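Local structure of uncharacterized protein (Staphylococcus aureus subsp. aureus, 3H04) at residues Q26-V31 against H59-Q64; C96-F101 against D118-I123. The protein is of unknown function but has an alpha/beta-hydrolase fold with a probable serine-histidine-aspartate triad, consistent with an esterase-like hydrolase. All blocks are in the same frame, centred on the assembly; numbering follows the deposited sequence.

Contact 1: residues Q26-V31 against H59-Q64; sequences QPTKGV and HYDLIQ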
ATOM      1  N   GLN A  26      22.146   7.566  14.019  1.00 32.61           N
ATOM      2  CA  GLN A  26      21.301   7.371  15.194  1.00 32.81           C
ATOM      3  C   GLN A  26      21.363   8.628  16.066  1.00 32.01           C
ATOM      4  O   GLN A  26      22.419   9.261  16.150  1.00 32.28           O
ATOM      5  CB  GLN A  26      21.816   6.144  15.958  1.00 33.28           C
ATOM      6  CG  GLN A  26      20.796   5.366  16.801  1.00 35.26           C
ATOM      7  CD  GLN A  26      19.660   4.741  16.020  1.00 38.50           C
ATOM      8  OE1 GLN A  26      19.764   4.453  14.812  1.00 42.38           O
ATOM      9  NE2 GLN A  26      18.550   4.510  16.715  1.00 40.06           N
ATOM     10  N   PRO A  27      20.248   8.986  16.734  1.00 30.84           N
ATOM     11  CA  PRO A  27      18.985   8.264  16.826  1.00 30.27           C
ATOM     12  C   PRO A  27      18.008   8.585  15.687  1.00 29.57           C
ATOM     13  O   PRO A  27      18.162   9.586  14.980  1.00 28.26           O
ATOM     14  CB  PRO A  27      18.406   8.724  18.170  1.00 30.28           C
ATOM     15  CG  PRO A  27      19.275   9.889  18.622  1.00 31.29           C
ATOM     16  CD  PRO A  27      20.172  10.249  17.480  1.00 31.19           C
ATOM     17  N   THR A  28      16.992   7.733  15.549  1.00 28.42           N
ATOM     18  CA  THR A  28      16.013   7.894  14.508  1.00 28.12           C
ATOM     19  C   THR A  28      15.229   9.186  14.651  1.00 27.57           C
ATOM     20  O   THR A  28      14.955   9.638  15.759  1.00 28.17           O
ATOM     21  CB  THR A  28      15.011   6.733  14.507  1.00 28.34           C
ATOM     22  OG1 THR A  28      15.659   5.533  14.950  1.00 30.65           O
ATOM     23  CG2 THR A  28      14.535   6.520  13.143  1.00 26.40           C
ATOM     24  N   LYS A  29      14.885   9.787  13.525  1.00 26.73           N
ATOM     25  CA  LYS A  29      13.948  10.914  13.495  1.00 26.46           C
ATOM     26  C   LYS A  29      12.483  10.445  13.506  1.00 25.37           C
ATOM     27  O   LYS A  29      11.574  11.239  13.776  1.00 24.40           O
ATOM     28  CB  LYS A  29      14.181  11.772  12.249  1.00 27.16           C
ATOM     29  CG  LYS A  29      15.446  12.631  12.251  1.00 27.77           C
ATOM     30  CD  LYS A  29      15.317  13.693  11.146  1.00 30.08           C
ATOM     31  CE  LYS A  29      16.584  14.481  10.904  1.00 31.87           C
ATOM     32  NZ  LYS A  29      17.492  13.810   9.927  1.00 33.33           N
ATOM     33  N   GLY A  30      12.257   9.169  13.180  1.00 24.49           N
ATOM     34  CA  GLY A  30      10.902   8.641  13.036  1.00 23.57           C
ATOM     35  C   GLY A  30      10.852   7.218  12.483  1.00 22.40           C
ATOM     36  O   GLY A  30      11.859   6.639  12.114  1.00 22.48           O
ATOM     37  N   VAL A  31       9.651   6.672  12.425  1.00 21.17           N
ATOM     38  CA  VAL A  31       9.445   5.336  11.932  1.00 21.63           C
ATOM     39  C   VAL A  31       8.507   5.447  10.741  1.00 20.30           C
ATOM     40  O   VAL A  31       7.457   6.118  10.807  1.00 19.54           O
ATOM     41  CB  VAL A  31       8.854   4.423  13.046  1.00 21.41           C
ATOM     42  CG1 VAL A  31       7.660   5.071  13.686  1.00 25.69           C
ATOM     43  CG2 VAL A  31       8.399   3.071  12.493  1.00 27.69           C
ATOM     44  N   HIS A  59      17.952   8.445   8.245  1.00 22.81           N
ATOM     45  CA  HIS A  59      17.541   9.023   9.522  1.00 22.64           C
ATOM     46  C   HIS A  59      16.221   8.494  10.080  1.00 21.82           C
ATOM     47  O   HIS A  59      15.838   8.868  11.190  1.00 21.37           O
ATOM     48  CB  HIS A  59      17.547  10.540   9.407  1.00 23.48           C
ATOM     49  CG  HIS A  59      18.921  11.112   9.221  1.00 25.38           C
ATOM     50  ND1 HIS A  59      19.250  11.953   8.178  1.00 26.33           N
ATOM     51  CD2 HIS A  59      20.065  10.922   9.928  1.00 26.30           C
ATOM     52  CE1 HIS A  59      20.531  12.279   8.265  1.00 27.41           C
ATOM     53  NE2 HIS A  59      21.050  11.660   9.315  1.00 27.52           N
ATOM     54  N   TYR A  60      15.559   7.603   9.334  1.00 19.91           N
ATOM     55  CA  TYR A  60      14.291   7.010   9.739  1.00 19.19           C
ATOM     56  C   TYR A  60      14.423   5.492   9.854  1.00 19.20           C
ATOM     57  O   TYR A  60      15.202   4.867   9.126  1.00 18.46           O
ATOM     58  CB  TYR A  60      13.181   7.400   8.742  1.00 18.74           C
ATOM     59  CG  TYR A  60      12.945   8.889   8.756  1.00 19.32           C
ATOM     60  CD1 TYR A  60      12.086   9.475   9.687  1.00 23.87           C
ATOM     61  CD2 TYR A  60      13.636   9.726   7.908  1.00 20.60           C
ATOM     62  CE1 TYR A  60      11.902  10.848   9.744  1.00 22.01           C
ATOM     63  CE2 TYR A  60      13.447  11.071   7.943  1.00 19.63           C
ATOM     64  CZ  TYR A  60      12.588  11.642   8.869  1.00 21.37           C
ATOM     65  OH  TYR A  60      12.442  13.021   8.909  1.00 20.11           O
ATOM     66  N   ASP A  61      13.679   4.885  10.775  1.00 18.70           N
ATOM     67  CA  ASP A  61      13.527   3.415  10.731  1.00 18.64           C
ATOM     68  C   ASP A  61      12.475   3.084   9.693  1.00 18.82           C
ATOM     69  O   ASP A  61      11.512   3.851   9.525  1.00 18.88           O
ATOM     70  CB  ASP A  61      13.066   2.849  12.081  1.00 18.91           C
ATOM     71  CG  ASP A  61      14.155   2.916  13.155  1.00 20.95           C
ATOM     72  OD1 ASP A  61      15.208   3.554  12.920  1.00 23.02           O
ATOM     73  OD2 ASP A  61      13.923   2.326  14.223  1.00 21.07           O
ATOM     74  N   LEU A  62      12.673   1.954   9.009  1.00 17.83           N
ATOM     75  CA  LEU A  62      11.772   1.456   7.988  1.00 19.04           C
ATOM     76  C   LEU A  62      11.260   0.091   8.437  1.00 17.85           C
ATOM     77  O   LEU A  62      12.047  -0.805   8.669  1.00 17.78           O
ATOM     78  CB  LEU A  62      12.470   1.332   6.624  1.00 17.74           C
ATOM     79  CG  LEU A  62      11.536   0.902   5.487  1.00 20.02           C
ATOM     80  CD1 LEU A  62      10.447   1.962   5.284  1.00 19.14           C
ATOM     81  CD2 LEU A  62      12.347   0.693   4.211  1.00 21.75           C
ATOM     82  N   ILE A  63       9.948  -0.036   8.591  1.00 17.71           N
ATOM     83  CA  ILE A  63       9.348  -1.283   9.069  1.00 16.98           C
ATOM     84  C   ILE A  63       8.461  -1.878   7.983  1.00 17.10           C
ATOM     85  O   ILE A  63       7.484  -1.263   7.611  1.00 17.00           O
ATOM     86  CB  ILE A  63       8.537  -1.041  10.317  1.00 16.32           C
ATOM     87  CG1 ILE A  63       9.386  -0.325  11.358  1.00 16.45           C
ATOM     88  CG2 ILE A  63       8.041  -2.402  10.880  1.00 19.16           C
ATOM     89  CD1 ILE A  63       9.192   1.179  11.506  1.00 15.45           C
ATOM     90  N   GLN A  64       8.793  -3.053   7.467  1.00 15.88           N
ATOM     91  CA  GLN A  64       8.058  -3.606   6.337  1.00 17.56           C
ATOM     92  C   GLN A  64       7.025  -4.616   6.816  1.00 17.60           C
ATOM     93  O   GLN A  64       7.400  -5.690   7.303  1.00 15.20           O
ATOM     94  CB  GLN A  64       9.076  -4.152   5.332  1.00 17.68           C
ATOM     95  CG  GLN A  64       9.962  -2.988   4.960  1.00 24.01           C
ATOM     96  CD  GLN A  64      11.023  -3.261   3.968  1.00 28.52           C
ATOM     97  OE1 GLN A  64      12.194  -3.140   4.311  1.00 32.11           O
ATOM     98  NE2 GLN A  64      10.648  -3.528   2.706  1.00 30.82           N
TER

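Contact 2: residues C96-F101 against D118-I123; sequences CPIFTF and DIDGVI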
ATOM      1  N   CYS A  96       7.690   8.628  19.450  1.00 29.17           N
ATOM      2  CA  CYS A  96       8.466   8.893  18.249  1.00 28.32           C
ATOM      3  C   CYS A  96       7.546   9.168  17.021  1.00 25.69           C
ATOM      4  O   CYS A  96       6.452   8.618  16.951  1.00 24.99           O
ATOM      5  CB  CYS A  96       9.430   7.711  18.073  1.00 28.47           C
ATOM      6  SG  CYS A  96      10.253   7.661  16.503  1.00 36.52           S
ATOM      7  N   PRO A  97       7.955  10.060  16.092  1.00 23.40           N
ATOM      8  CA  PRO A  97       7.090  10.315  14.935  1.00 22.32           C
ATOM      9  C   PRO A  97       6.898   9.052  14.131  1.00 20.70           C
ATOM     10  O   PRO A  97       7.837   8.289  13.991  1.00 20.81           O
ATOM     11  CB  PRO A  97       7.880  11.344  14.121  1.00 22.51           C
ATOM     12  CG  PRO A  97       8.687  12.109  15.219  1.00 22.83           C
ATOM     13  CD  PRO A  97       9.113  10.976  16.112  1.00 23.08           C
ATOM     14  N   ILE A  98       5.696   8.845  13.614  1.00 19.54           N
ATOM     15  CA  ILE A  98       5.391   7.637  12.843  1.00 18.03           C
ATOM     16  C   ILE A  98       4.629   8.007  11.554  1.00 16.87           C
ATOM     17  O   ILE A  98       3.741   8.876  11.566  1.00 16.00           O
ATOM     18  CB  ILE A  98       4.677   6.589  13.759  1.00 18.31           C
ATOM     19  CG1 ILE A  98       4.536   5.235  13.079  1.00 19.30           C
ATOM     20  CG2 ILE A  98       3.345   7.110  14.285  1.00 18.84           C
ATOM     21  CD1 ILE A  98       4.264   4.073  14.084  1.00 17.74           C
ATOM     22  N   PHE A  99       5.013   7.348  10.454  1.00 15.90           N
ATOM     23  CA  PHE A  99       4.441   7.550   9.145  1.00 15.57           C
ATOM     24  C   PHE A  99       4.043   6.223   8.486  1.00 15.52           C
ATOM     25  O   PHE A  99       4.670   5.179   8.734  1.00 15.32           O
ATOM     26  CB  PHE A  99       5.484   8.235   8.256  1.00 15.33           C
ATOM     27  CG  PHE A  99       6.037   9.508   8.860  1.00 16.65           C
ATOM     28  CD1 PHE A  99       5.390  10.700   8.662  1.00 14.46           C
ATOM     29  CD2 PHE A  99       7.169   9.484   9.669  1.00 16.26           C
ATOM     30  CE1 PHE A  99       5.873  11.869   9.229  1.00 17.85           C
ATOM     31  CE2 PHE A  99       7.634  10.619  10.231  1.00 18.38           C
ATOM     32  CZ  PHE A  99       7.004  11.818   9.997  1.00 17.21           C
ATOM     33  N   THR A 100       3.067   6.296   7.591  1.00 14.55           N
ATOM     34  CA  THR A 100       2.732   5.153   6.724  1.00 14.59           C
ATOM     35  C   THR A 100       3.162   5.493   5.302  1.00 15.04           C
ATOM     36  O   THR A 100       3.050   6.644   4.841  1.00 17.11           O
ATOM     37  CB  THR A 100       1.264   4.749   6.819  1.00 13.38           C
ATOM     38  OG1 THR A 100       0.395   5.867   6.507  1.00 14.12           O
ATOM     39  CG2 THR A 100       0.947   4.223   8.270  1.00 12.38           C
ATOM     40  N   PHE A 101       3.728   4.505   4.635  1.00 14.68           N
ATOM     41  CA  PHE A 101       4.248   4.637   3.284  1.00 14.08           C
ATOM     42  C   PHE A 101       3.722   3.424   2.586  1.00 14.77           C
ATOM     43  O   PHE A 101       4.081   2.316   2.983  1.00 15.22           O
ATOM     44  CB  PHE A 101       5.781   4.670   3.290  1.00 14.30           C
ATOM     45  CG  PHE A 101       6.404   4.513   1.922  1.00 15.34           C
ATOM     46  CD1 PHE A 101       5.721   4.889   0.785  1.00 15.18           C
ATOM     47  CD2 PHE A 101       7.675   3.967   1.791  1.00 15.19           C
ATOM     48  CE1 PHE A 101       6.293   4.792  -0.483  1.00 13.80           C
ATOM     49  CE2 PHE A 101       8.254   3.814   0.523  1.00 19.77           C
ATOM     50  CZ  PHE A 101       7.581   4.243  -0.610  1.00 16.63           C
ATOM     51  N   ASP A 118      -3.533   7.642  15.052  1.00 21.26           N
ATOM     52  CA  ASP A 118      -2.992   8.975  15.051  1.00 21.65           C
ATOM     53  C   ASP A 118      -1.544   8.906  14.613  1.00 20.17           C
ATOM     54  O   ASP A 118      -0.709   8.371  15.332  1.00 20.55           O
ATOM     55  CB  ASP A 118      -3.131   9.589  16.454  1.00 24.52           C
ATOM     56  CG  ASP A 118      -4.579   9.929  16.789  1.00 29.48           C
ATOM     57  OD1 ASP A 118      -5.292  10.490  15.899  1.00 35.36           O
ATOM     58  OD2 ASP A 118      -5.018   9.587  17.920  1.00 36.63           O
ATOM     59  N   ILE A 119      -1.257   9.365  13.396  1.00 18.47           N
ATOM     60  CA  ILE A 119       0.109   9.321  12.846  1.00 17.44           C
ATOM     61  C   ILE A 119       0.525  10.682  12.322  1.00 18.06           C
ATOM     62  O   ILE A 119      -0.299  11.577  12.211  1.00 17.80           O
ATOM     63  CB  ILE A 119       0.248   8.234  11.735  1.00 17.50           C
ATOM     64  CG1 ILE A 119      -0.434   8.635  10.443  1.00 16.69           C
ATOM     65  CG2 ILE A 119      -0.269   6.849  12.273  1.00 15.59           C
ATOM     66  CD1 ILE A 119      -0.346   7.582   9.369  1.00 15.72           C
ATOM     67  N   ASP A 120       1.786  10.827  11.932  1.00 17.75           N
ATOM     68  CA  ASP A 120       2.328  12.162  11.580  1.00 17.31           C
ATOM     69  C   ASP A 120       2.346  12.511  10.099  1.00 16.58           C
ATOM     70  O   ASP A 120       2.553  13.666   9.714  1.00 16.35           O
ATOM     71  CB  ASP A 120       3.715  12.277  12.184  1.00 17.09           C
ATOM     72  CG  ASP A 120       3.663  12.069  13.670  1.00 19.54           C
ATOM     73  OD1 ASP A 120       3.267  13.016  14.330  1.00 19.39           O
ATOM     74  OD2 ASP A 120       3.906  10.948  14.172  1.00 18.44           O
ATOM     75  N   GLY A 121       2.099  11.517   9.262  1.00 16.54           N
ATOM     76  CA  GLY A 121       2.050  11.738   7.825  1.00 16.39           C
ATOM     77  C   GLY A 121       1.892  10.463   7.044  1.00 16.75           C
ATOM     78  O   GLY A 121       2.091   9.377   7.574  1.00 14.38           O
ATOM     79  N   VAL A 122       1.553  10.613   5.758  1.00 16.40           N
ATOM     80  CA  VAL A 122       1.353   9.485   4.864  1.00 16.98           C
ATOM     81  C   VAL A 122       2.056   9.742   3.554  1.00 16.65           C
ATOM     82  O   VAL A 122       1.978  10.877   3.013  1.00 16.07           O
ATOM     83  CB  VAL A 122      -0.169   9.270   4.489  1.00 18.02           C
ATOM     84  CG1 VAL A 122      -0.298   8.093   3.454  1.00 17.23           C
ATOM     85  CG2 VAL A 122      -0.986   8.972   5.743  1.00 18.96           C
ATOM     86  N   ILE A 123       2.751   8.717   3.057  1.00 15.08           N
ATOM     87  CA  ILE A 123       3.374   8.730   1.745  1.00 15.59           C
ATOM     88  C   ILE A 123       2.584   7.771   0.875  1.00 15.34           C
ATOM     89  O   ILE A 123       2.514   6.595   1.187  1.00 16.15           O
ATOM     90  CB  ILE A 123       4.828   8.313   1.788  1.00 16.54           C
ATOM     91  CG1 ILE A 123       5.556   9.079   2.915  1.00 20.20           C
ATOM     92  CG2 ILE A 123       5.464   8.463   0.374  1.00 17.41           C
ATOM     93  CD1 ILE A 123       6.695   8.315   3.502  1.00 23.73           C
TER

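Contact 1: residues Q26-V31 against H59-Q64
In the beta-alpha-beta unit of strand 30-35, helix 50-56 and strand 60-65, whose parallel strands are neighbours in the central sheet of an alpha/beta-hydrolase fold, Thr28 and Lys29 meet His59, Tyr60 and Asp61. The backbone joins first at Lys29 N, which lies 2.7 Å from His59 O in a nearly straight hydrogen bond (176°). One step on, Asp61 N donates to Gly30 O, whose modelled position is less certain, and Val31 pairs with Asp61 in parallel register.

Thr28 OG1 gives a hydrogen bond of 2.9 Å to Asp61 OD1, arriving from above the carboxylate, 50° out of its plane. Lys29 sends its chain alongside His59 and turns at its last torsion (chi4 87°), which lays Lys29 NZ over one face of the imidazole, 3.1 Å from His59 CG. Lys29 CB passes 3.5 Å from Tyr60 CE1. The Tyr60 hydroxyl itself bonds to Asn270 and Thr273 of helix 256-273.

Asp61 is buried but well supplied: beyond Thr28, OD1 accepts from Ala23 N, while OD2 has Lys22 in a salt bridge and Tyr93 OH as a hydrogen-bond partner. So many donors would be expected to stabilise the ionised carboxylate and fix its rotation.

Contact 2: residues C96-F101 against D118-I123
Phe99 and Phe101 set their rings against Asp120-Ile123 in the beta-alpha-beta unit of strands 98-103 and 121-125 and helix 105-116. The Phe99 ring meets Asp120 and Gly121 obliquely, Phe99 CD1 lying 3.4 Å from Gly121 N and Phe99 CE1 3.7 Å from Asp120 CB; its plane stands 59° from the Asp120 carboxylate. At the in-plane edge of the Phe101 ring lies Ile123 O, while Ile123 CG2 approaches Phe101 CD1 obliquely, at 3.6 Å. Beyond the pair, Phe125 meets Phe101 edge-to-face, and helix 256-273 packs on both phenylalanines.

Strand 98-103 runs into a GxSxG sequence around Ser104, consistent with the nucleophile elbow of alpha/beta hydrolases. Thr100 N donates to Gly121 O, and Thr100 O accepts from Ile123 N.

On the face carrying Thr100 and Val122, Ile119 folds its CD1 to 3.4 Å from Thr100 OG1, a hydroxyl whose hydrogen bond goes to Ser110 O in the connecting helix. The Ile98 and Ile119 side chains cross at about a right angle, meeting through their CG2 methyls at 4.1 Å.

Just ahead of the Thr100-Val122 pair, Asp120 grips Ile98 twice. Asp120 N donates to Ile98 O at 2.8 Å, and the Asp120 side chain, with CG anti to the carbonyl carbon (chi1 -57°), swings back to the Ile98 amide: Asp120 OD2 accepts from Ile98 N at 2.8 Å, on the anti side and 21° out of the carboxylate plane.

How the contacts relate
Contacts 1 and 2 belong to two beta-alpha-beta units of one mixed sheet, as expected of an alpha/beta-hydrolase fold. They follow one another along the chain, contact 1 closing before contact 2 opens, and their centres lie 11 Å apart on the same side of the molecule's centre. Strands 30-35 and 98-103 are neighbours, so the four strands run side by side in the order 60-65, 30-35, 98-103, 121-125, all parallel. The seam between the contacts is backbone: Val31 O lies 2.8 Å from Phe99 N and Val31 N 2.9 Å from Pro97 O, both probable hydrogen bonds. They tie together the starting ends of the four middle strands, of which 98-103 runs on to the probable nucleophile elbow.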